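Local coordinates for tRNA threonylcarbamoyladenosine biosynthesis protein TsaB (Pseudomonas aeruginosa, PDB 5BR9) that probably takes part in making the threonylcarbamoyladenosine (t6A) modification of tRNA, as a TsaB-type relative of TsaD in the actin-like ATPase superfamily, at residues 9-23 with 26-38. Numbering follows the deposited sequence. Where two conformers were deposited one is given.
Sequences MSTLLALDTSTEACS and LLHEGRALSHYEV
With CG trans to its backbone N (chi1 179°), Tyr36 reaches across to the neighbouring strand, passing Ser23 and ending at Ala21: Ser23 CB meets CD1 at 3.7 Å, and Ala21 CB sits 3.6 Å from OH, both oblique to the ring. The same trans setting in Leu26 (chi1 178°) carries CD1 to 3.4 Å from Leu12 O and beside Leu13 CD1. The backbones beneath pair antiparallel. Cys22 N donates to Glu37 O (2.7 Å, 174°), almost in line with the carbonyl, and Glu37 N returns the bond; Leu12 and Leu27 likewise exchange two, that from Leu27 N the straighter. Direct His28-Arg31 backbone bonds close the type I' turn, but its polar link to Met9-Thr11 runs through water: one molecule links Thr11 OG1 to Glu29 N, another Ser10 O to Gly30 N. The Met9 and Glu29 side chains cross at about a right angle, Met9 CE 3.6 Å from Glu29 CG. Ser23 OG is held by Ala196 N, His195 stacks on Tyr36, and Leu26 packs on helix 43-58. Strand 21-28 is thus the middle of the three-stranded antiparallel meander opening an actin-like domain, held by direct backbone hydrogen bonds to both neighbours; the water-mediated link is probably more yielding.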
ATOM      1  N   MET A   9      19.329  19.288  15.391  1.00 48.32           N
ATOM      2  CA  MET A   9      18.578  18.147  15.895  1.00 44.61           C
ATOM      3  C   MET A   9      17.558  17.635  14.887  1.00 40.87           C
ATOM      4  O   MET A   9      16.885  18.419  14.232  1.00 49.91           O
ATOM      5  CB  MET A   9      17.912  18.495  17.217  1.00 50.43           C
ATOM      6  CG  MET A   9      18.951  18.558  18.336  1.00 59.07           C
ATOM      7  SD  MET A   9      18.268  18.459  19.995  1.00 65.51           S
ATOM      8  CE  MET A   9      17.464  20.057  20.127  1.00 68.98           C
ATOM      9  N   SER A  10      17.463  16.311  14.762  1.00 34.87           N
ATOM     10  CA  SER A  10      16.647  15.698  13.725  1.00 34.59           C
ATOM     11  C   SER A  10      15.198  15.524  14.129  1.00 33.29           C
ATOM     12  O   SER A  10      14.882  15.250  15.283  1.00 35.97           O
ATOM     13  CB  SER A  10      17.207  14.325  13.343  1.00 44.68           C
ATOM     14  OG  SER A  10      18.464  14.435  12.707  1.00 48.42           O
ATOM     15  N   THR A  11      14.314  15.636  13.152  1.00 26.21           N
ATOM     16  CA  THR A  11      12.921  15.339  13.394  1.00 24.37           C
ATOM     17  C   THR A  11      12.572  14.112  12.562  1.00 23.38           C
ATOM     18  O   THR A  11      12.672  14.138  11.347  1.00 33.49           O
ATOM     19  CB  THR A  11      12.018  16.545  13.063  1.00 23.90           C
ATOM     20  OG1 THR A  11      12.400  17.651  13.891  1.00 32.14           O
ATOM     21  CG2 THR A  11      10.567  16.228  13.349  1.00 22.43           C
ATOM     22  N   LEU A  12      12.219  13.026  13.236  1.00 29.69           N
ATOM     23  CA  LEU A  12      11.931  11.746  12.574  1.00 28.03           C
ATOM     24  C   LEU A  12      10.543  11.234  12.901  1.00 22.70           C
ATOM     25  O   LEU A  12      10.126  11.233  14.059  1.00 27.65           O
ATOM     26  CB  LEU A  12      12.958  10.668  12.969  1.00 23.10           C
ATOM     27  CG  LEU A  12      14.426  10.905  12.640  1.00 25.86           C
ATOM     28  CD1 LEU A  12      15.292   9.755  13.184  1.00 26.71           C
ATOM     29  CD2 LEU A  12      14.632  11.096  11.115  1.00 25.89           C
ATOM     30  N   LEU A  13       9.862  10.740  11.874  1.00 25.81           N
ATOM     31  CA  LEU A  13       8.533  10.149  12.016  1.00 25.01           C
ATOM     32  C   LEU A  13       8.655   8.632  11.818  1.00 29.10           C
ATOM     33  O   LEU A  13       9.321   8.163  10.882  1.00 27.43           O
ATOM     34  CB  LEU A  13       7.550  10.763  10.986  1.00 20.38           C
ATOM     35  CG  LEU A  13       6.098  10.278  10.982  1.00 26.87           C
ATOM     36  CD1 LEU A  13       5.417  10.651  12.307  1.00 24.51           C
ATOM     37  CD2 LEU A  13       5.313  10.837   9.786  1.00 25.16           C
ATOM     38  N   ALA A  14       8.025   7.876  12.709  1.00 23.60           N
ATOM     39  CA  ALA A  14       8.078   6.426  12.656  1.00 25.69           C
ATOM     40  C   ALA A  14       6.678   5.832  12.710  1.00 29.68           C
ATOM     41  O   ALA A  14       5.808   6.353  13.406  1.00 23.18           O
ATOM     42  CB  ALA A  14       8.921   5.875  13.797  1.00 20.76           C
ATOM     43  N   LEU A  15       6.441   4.790  11.924  1.00 29.26           N
ATOM     44  CA  LEU A  15       5.161   4.098  11.977  1.00 26.26           C
ATOM     45  C   LEU A  15       5.294   2.587  11.756  1.00 29.88           C
ATOM     46  O   LEU A  15       6.154   2.123  10.999  1.00 27.73           O
ATOM     47  CB  LEU A  15       4.175   4.721  11.008  1.00 31.66           C
ATOM     48  CG  LEU A  15       4.413   4.733   9.524  1.00 34.01           C
ATOM     49  CD1 LEU A  15       3.935   3.403   8.945  1.00 35.31           C
ATOM     50  CD2 LEU A  15       3.621   5.923   8.967  1.00 30.41           C
ATOM     51  N   ASP A  16       4.446   1.818  12.433  1.00 25.03           N
ATOM     52  CA  ASP A  16       4.440   0.388  12.227  1.00 26.08           C
ATOM     53  C   ASP A  16       3.013  -0.162  12.161  1.00 30.42           C
ATOM     54  O   ASP A  16       2.184   0.112  13.023  1.00 29.08           O
ATOM     55  CB  ASP A  16       5.224  -0.311  13.332  1.00 24.01           C
ATOM     56  CG  ASP A  16       5.596  -1.730  12.946  1.00 36.83           C
ATOM     57  OD1 ASP A  16       6.720  -1.922  12.443  1.00 42.20           O
ATOM     58  OD2 ASP A  16       4.763  -2.644  13.103  1.00 37.06           O
ATOM     59  N   THR A  17       2.751  -0.948  11.124  1.00 36.91           N
ATOM     60  CA  THR A  17       1.451  -1.569  10.899  1.00 35.07           C
ATOM     61  C   THR A  17       1.594  -3.031  10.528  1.00 39.00           C
ATOM     62  O   THR A  17       0.719  -3.603   9.888  1.00 44.19           O
ATOM     63  CB  THR A  17       0.683  -0.864   9.759  1.00 34.68           C
ATOM     64  OG1 THR A  17       1.503  -0.860   8.585  1.00 37.13           O
ATOM     65  CG2 THR A  17       0.355   0.566  10.127  1.00 25.27           C
ATOM     66  N   SER A  18       2.694  -3.639  10.946  1.00 28.24           N
ATOM     67  CA  SER A  18       3.010  -5.016  10.550  1.00 30.36           C
ATOM     68  C   SER A  18       2.178  -6.043  11.319  1.00 35.16           C
ATOM     69  O   SER A  18       2.187  -7.240  10.997  1.00 33.41           O
ATOM     70  CB  SER A  18       4.511  -5.292  10.730  1.00 37.27           C
ATOM     71  OG  SER A  18       4.887  -5.264  12.100  1.00 40.42           O
ATOM     72  N   THR A  19       1.559  -5.604  12.407  1.00 31.54           N
ATOM     73  CA  THR A  19       0.778  -6.516  13.236  1.00 39.20           C
ATOM     74  C   THR A  19      -0.619  -5.978  13.417  1.00 38.24           C
ATOM     75  O   THR A  19      -0.977  -4.992  12.786  1.00 39.37           O
ATOM     76  CB  THR A  19       1.433  -6.737  14.636  1.00 41.32           C
ATOM     77  OG1 THR A  19       1.416  -5.512  15.386  1.00 36.51           O
ATOM     78  CG2 THR A  19       2.862  -7.226  14.495  1.00 33.21           C
ATOM     79  N   GLU A  20      -1.386  -6.615  14.301  1.00 42.41           N
ATOM     80  CA  GLU A  20      -2.705  -6.121  14.694  1.00 51.41           C
ATOM     81  C   GLU A  20      -2.565  -4.789  15.453  1.00 46.91           C
ATOM     82  O   GLU A  20      -3.540  -4.056  15.640  1.00 40.11           O
ATOM     83  CB  GLU A  20      -3.435  -7.160  15.554  1.00 58.48           C
ATOM     84  CG  GLU A  20      -2.816  -7.367  16.935  1.00 66.93           C
ATOM     85  CD  GLU A  20      -3.549  -8.410  17.773  1.00 78.37           C
ATOM     86  OE1 GLU A  20      -2.937  -8.926  18.737  1.00 76.50           O
ATOM     87  OE2 GLU A  20      -4.727  -8.716  17.470  1.00 83.03           O
ATOM     88  N   ALA A  21      -1.341  -4.492  15.886  1.00 38.87           N
ATOM     89  CA  ALA A  21      -1.014  -3.220  16.518  1.00 38.35           C
ATOM     90  C   ALA A  21      -0.689  -2.170  15.458  1.00 44.95           C
ATOM     91  O   ALA A  21      -0.040  -2.462  14.444  1.00 47.48           O
ATOM     92  CB  ALA A  21       0.163  -3.373  17.483  1.00 31.60           C
ATOM     93  N   CYS A  22      -1.172  -0.956  15.689  1.00 32.21           N
ATOM     94  CA  CYS A  22      -0.852   0.176  14.850  1.00 30.20           C
ATOM     95  C   CYS A  22      -0.177   1.236  15.722  1.00 28.88           C
ATOM     96  O   CYS A  22      -0.709   1.631  16.761  1.00 31.76           O
ATOM     97  CB  CYS A  22      -2.108   0.728  14.176  1.00 37.59           C
ATOM     98  SG  CYS A  22      -1.758   2.023  12.971  1.00 44.50           S
ATOM     99  N   SER A  23       1.011   1.682  15.349  1.00 27.22           N
ATOM    100  CA  SER A  23       1.673   2.639  16.217  1.00 24.13           C
ATOM    101  C   SER A  23       2.499   3.650  15.438  1.00 31.63           C
ATOM    102  O   SER A  23       2.945   3.387  14.307  1.00 26.43           O
ATOM    103  CB  SER A  23       2.539   1.914  17.252  1.00 24.63           C
ATOM    104  OG  SER A  23       3.607   1.232  16.644  1.00 35.40           O
ATOM    105  N   LEU A  26       7.346   9.891  17.156  1.00 26.84           N
ATOM    106  CA  LEU A  26       7.940  11.106  16.647  1.00 23.34           C
ATOM    107  C   LEU A  26       9.110  11.505  17.506  1.00 28.02           C
ATOM    108  O   LEU A  26       9.000  11.524  18.743  1.00 23.79           O
ATOM    109  CB  LEU A  26       6.898  12.218  16.613  1.00 22.99           C
ATOM    110  CG  LEU A  26       7.418  13.564  16.130  1.00 29.42           C
ATOM    111  CD1 LEU A  26       7.687  13.494  14.645  1.00 36.43           C
ATOM    112  CD2 LEU A  26       6.400  14.634  16.419  1.00 27.70           C
ATOM    113  N   LEU A  27      10.222  11.822  16.845  1.00 27.92           N
ATOM    114  CA  LEU A  27      11.390  12.393  17.510  1.00 33.25           C
ATOM    115  C   LEU A  27      11.433  13.851  17.116  1.00 34.18           C
ATOM    116  O   LEU A  27      11.333  14.179  15.927  1.00 30.21           O
ATOM    117  CB  LEU A  27      12.704  11.696  17.123  1.00 24.07           C
ATOM    118  CG  LEU A  27      13.993  12.354  17.646  1.00 35.34           C
ATOM    119  CD1 LEU A  27      14.147  12.168  19.152  1.00 27.13           C
ATOM    120  CD2 LEU A  27      15.254  11.856  16.922  1.00 28.14           C
ATOM    121  N   HIS A  28      11.530  14.717  18.122  1.00 30.51           N
ATOM    122  CA  HIS A  28      11.583  16.147  17.899  1.00 29.38           C
ATOM    123  C   HIS A  28      12.357  16.791  19.049  1.00 29.74           C
ATOM    124  O   HIS A  28      12.072  16.509  20.209  1.00 38.81           O
ATOM    125  CB  HIS A  28      10.175  16.742  17.787  1.00 25.58           C
ATOM    126  CG  HIS A  28      10.166  18.218  17.531  1.00 36.83           C
ATOM    127  ND1 HIS A  28       9.818  19.145  18.493  1.00 38.89           N
ATOM    128  CD2 HIS A  28      10.487  18.928  16.418  1.00 32.54           C
ATOM    129  CE1 HIS A  28       9.915  20.362  17.984  1.00 38.23           C
ATOM    130  NE2 HIS A  28      10.317  20.257  16.728  1.00 41.88           N
ATOM    131  N   GLU A  29      13.346  17.619  18.716  1.00 43.48           N
ATOM    132  CA  GLU A  29      14.178  18.289  19.721  1.00 51.75           C
ATOM    133  C   GLU A  29      14.723  17.333  20.793  1.00 44.42           C
ATOM    134  O   GLU A  29      14.823  17.702  21.956  1.00 47.52           O
ATOM    135  CB  GLU A  29      13.384  19.406  20.402  1.00 53.16           C
ATOM    136  CG  GLU A  29      13.917  20.800  20.167  1.00 87.02           C
ATOM    137  CD  GLU A  29      13.346  21.435  18.923  1.00 97.28           C
ATOM    138  OE1 GLU A  29      13.888  21.174  17.826  1.00100.81           O
ATOM    139  OE2 GLU A  29      12.352  22.190  19.043  1.00104.86           O
ATOM    140  N   GLY A  30      15.043  16.100  20.401  1.00 39.04           N
ATOM    141  CA  GLY A  30      15.574  15.115  21.328  1.00 36.56           C
ATOM    142  C   GLY A  30      14.547  14.468  22.242  1.00 42.10           C
ATOM    143  O   GLY A  30      14.908  13.783  23.199  1.00 43.35           O
ATOM    144  N   ARG A  31      13.267  14.694  21.962  1.00 37.62           N
ATOM    145  CA  ARG A  31      12.194  14.086  22.739  1.00 34.73           C
ATOM    146  C   ARG A  31      11.450  13.069  21.880  1.00 30.62           C
ATOM    147  O   ARG A  31      11.211  13.309  20.697  1.00 38.26           O
ATOM    148  CB  ARG A  31      11.218  15.145  23.255  1.00 50.04           C
ATOM    149  CG  ARG A  31      11.763  16.043  24.345  1.00 60.51           C
ATOM    150  CD  ARG A  31      10.743  17.117  24.757  1.00 74.14           C
ATOM    151  NE  ARG A  31      10.899  18.386  24.035  1.00 83.20           N
ATOM    152  CZ  ARG A  31      10.234  18.717  22.927  1.00 86.77           C
ATOM    153  NH1 ARG A  31       9.356  17.875  22.386  1.00 87.28           N
ATOM    154  NH2 ARG A  31      10.449  19.894  22.356  1.00 87.08           N
ATOM    155  N   ALA A  32      11.106  11.926  22.464  1.00 28.15           N
ATOM    156  CA  ALA A  32      10.349  10.905  21.747  1.00 35.30           C
ATOM    157  C   ALA A  32       8.902  10.937  22.229  1.00 32.83           C
ATOM    158  O   ALA A  32       8.634  11.147  23.410  1.00 36.54           O
ATOM    159  CB  ALA A  32      10.975   9.505  21.941  1.00 21.84           C
ATOM    160  N   LEU A  33       7.974  10.778  21.293  1.00 29.21           N
ATOM    161  CA  LEU A  33       6.546  10.751  21.594  1.00 27.51           C
ATOM    162  C   LEU A  33       5.921   9.615  20.774  1.00 34.10           C
ATOM    163  O   LEU A  33       6.227   9.476  19.590  1.00 32.49           O
ATOM    164  CB  LEU A  33       5.909  12.094  21.252  1.00 32.96           C
ATOM    165  CG  LEU A  33       4.494  12.304  21.761  1.00 45.64           C
ATOM    166  CD1 LEU A  33       4.523  12.462  23.271  1.00 49.73           C
ATOM    167  CD2 LEU A  33       3.860  13.504  21.097  1.00 49.73           C
ATOM    168  N   SER A  34       5.078   8.783  21.377  1.00 30.63           N
ATOM    169  CA  SER A  34       4.497   7.675  20.621  1.00 33.18           C
ATOM    170  C   SER A  34       3.064   7.391  21.019  1.00 37.40           C
ATOM    171  O   SER A  34       2.617   7.794  22.093  1.00 34.62           O
ATOM    172  CB  SER A  34       5.329   6.388  20.779  1.00 29.24           C
ATOM    173  OG  SER A  34       5.289   5.891  22.110  1.00 30.43           O
ATOM    174  N   HIS A  35       2.353   6.710  20.121  1.00 34.08           N
ATOM    175  CA  HIS A  35       1.021   6.213  20.426  0.53 35.22           C
ATOM    176  C   HIS A  35       0.816   4.853  19.767  1.00 36.18           C
ATOM    177  O   HIS A  35       1.325   4.577  18.678  1.00 31.96           O
ATOM    178  CB  HIS A  35      -0.051   7.220  20.000  0.53 36.07           C
ATOM    179  CG  HIS A  35      -0.122   8.429  20.891  0.53 41.40           C
ATOM    180  ND1 HIS A  35      -0.656   8.388  22.162  0.53 42.83           N
ATOM    181  CD2 HIS A  35       0.298   9.702  20.700  0.53 40.75           C
ATOM    182  CE1 HIS A  35      -0.571   9.587  22.711  0.53 40.33           C
ATOM    183  NE2 HIS A  35       0.009  10.400  21.846  0.53 36.63           N
ATOM    184  N   TYR A  36       0.081   3.999  20.467  1.00 32.95           N
ATOM    185  CA  TYR A  36      -0.002   2.585  20.144  1.00 37.52           C
ATOM    186  C   TYR A  36      -1.445   2.093  20.343  1.00 37.54           C
ATOM    187  O   TYR A  36      -2.043   2.330  21.386  1.00 33.79           O
ATOM    188  CB  TYR A  36       1.003   1.837  21.040  1.00 37.70           C
ATOM    189  CG  TYR A  36       1.115   0.325  20.941  1.00 40.17           C
ATOM    190  CD1 TYR A  36       2.176  -0.268  20.252  1.00 39.16           C
ATOM    191  CD2 TYR A  36       0.218  -0.508  21.602  1.00 37.10           C
ATOM    192  CE1 TYR A  36       2.316  -1.657  20.190  1.00 44.05           C
ATOM    193  CE2 TYR A  36       0.346  -1.901  21.540  1.00 43.15           C
ATOM    194  CZ  TYR A  36       1.395  -2.470  20.836  1.00 44.28           C
ATOM    195  OH  TYR A  36       1.525  -3.846  20.786  1.00 45.32           O
ATOM    196  N   GLU A  37      -2.011   1.435  19.333  1.00 43.10           N
ATOM    197  CA  GLU A  37      -3.364   0.883  19.446  1.00 48.79           C
ATOM    198  C   GLU A  37      -3.452  -0.517  18.839  1.00 46.95           C
ATOM    199  O   GLU A  37      -2.865  -0.770  17.791  1.00 40.31           O
ATOM    200  CB  GLU A  37      -4.384   1.789  18.753  1.00 51.80           C
ATOM    201  CG  GLU A  37      -4.646   3.110  19.444  1.00 62.30           C
ATOM    202  CD  GLU A  37      -5.637   3.979  18.681  1.00 70.34           C
ATOM    203  OE1 GLU A  37      -6.418   3.445  17.858  1.00 67.02           O
ATOM    204  OE2 GLU A  37      -5.621   5.206  18.899  1.00 78.56           O
ATOM    205  N   VAL A  38      -4.190  -1.421  19.481  1.00 48.67           N
ATOM    206  CA  VAL A  38      -4.495  -2.691  18.834  1.00 48.42           C
ATOM    207  C   VAL A  38      -5.821  -2.529  18.097  1.00 51.80           C
ATOM    208  O   VAL A  38      -6.855  -2.273  18.706  1.00 49.86           O
ATOM    209  CB  VAL A  38      -4.513  -3.888  19.832  1.00 52.38           C
ATOM    210  CG1 VAL A  38      -3.124  -4.108  20.423  1.00 59.48           C
ATOM    211  CG2 VAL A  38      -5.517  -3.685  20.931  1.00 50.44           C
TER
HETATM  212  O   HOH W   1      14.151  18.350  16.022  1.00 29.77           O
HETATM  213  O   HOH W   2      15.855  15.369  17.834  1.00 28.87           O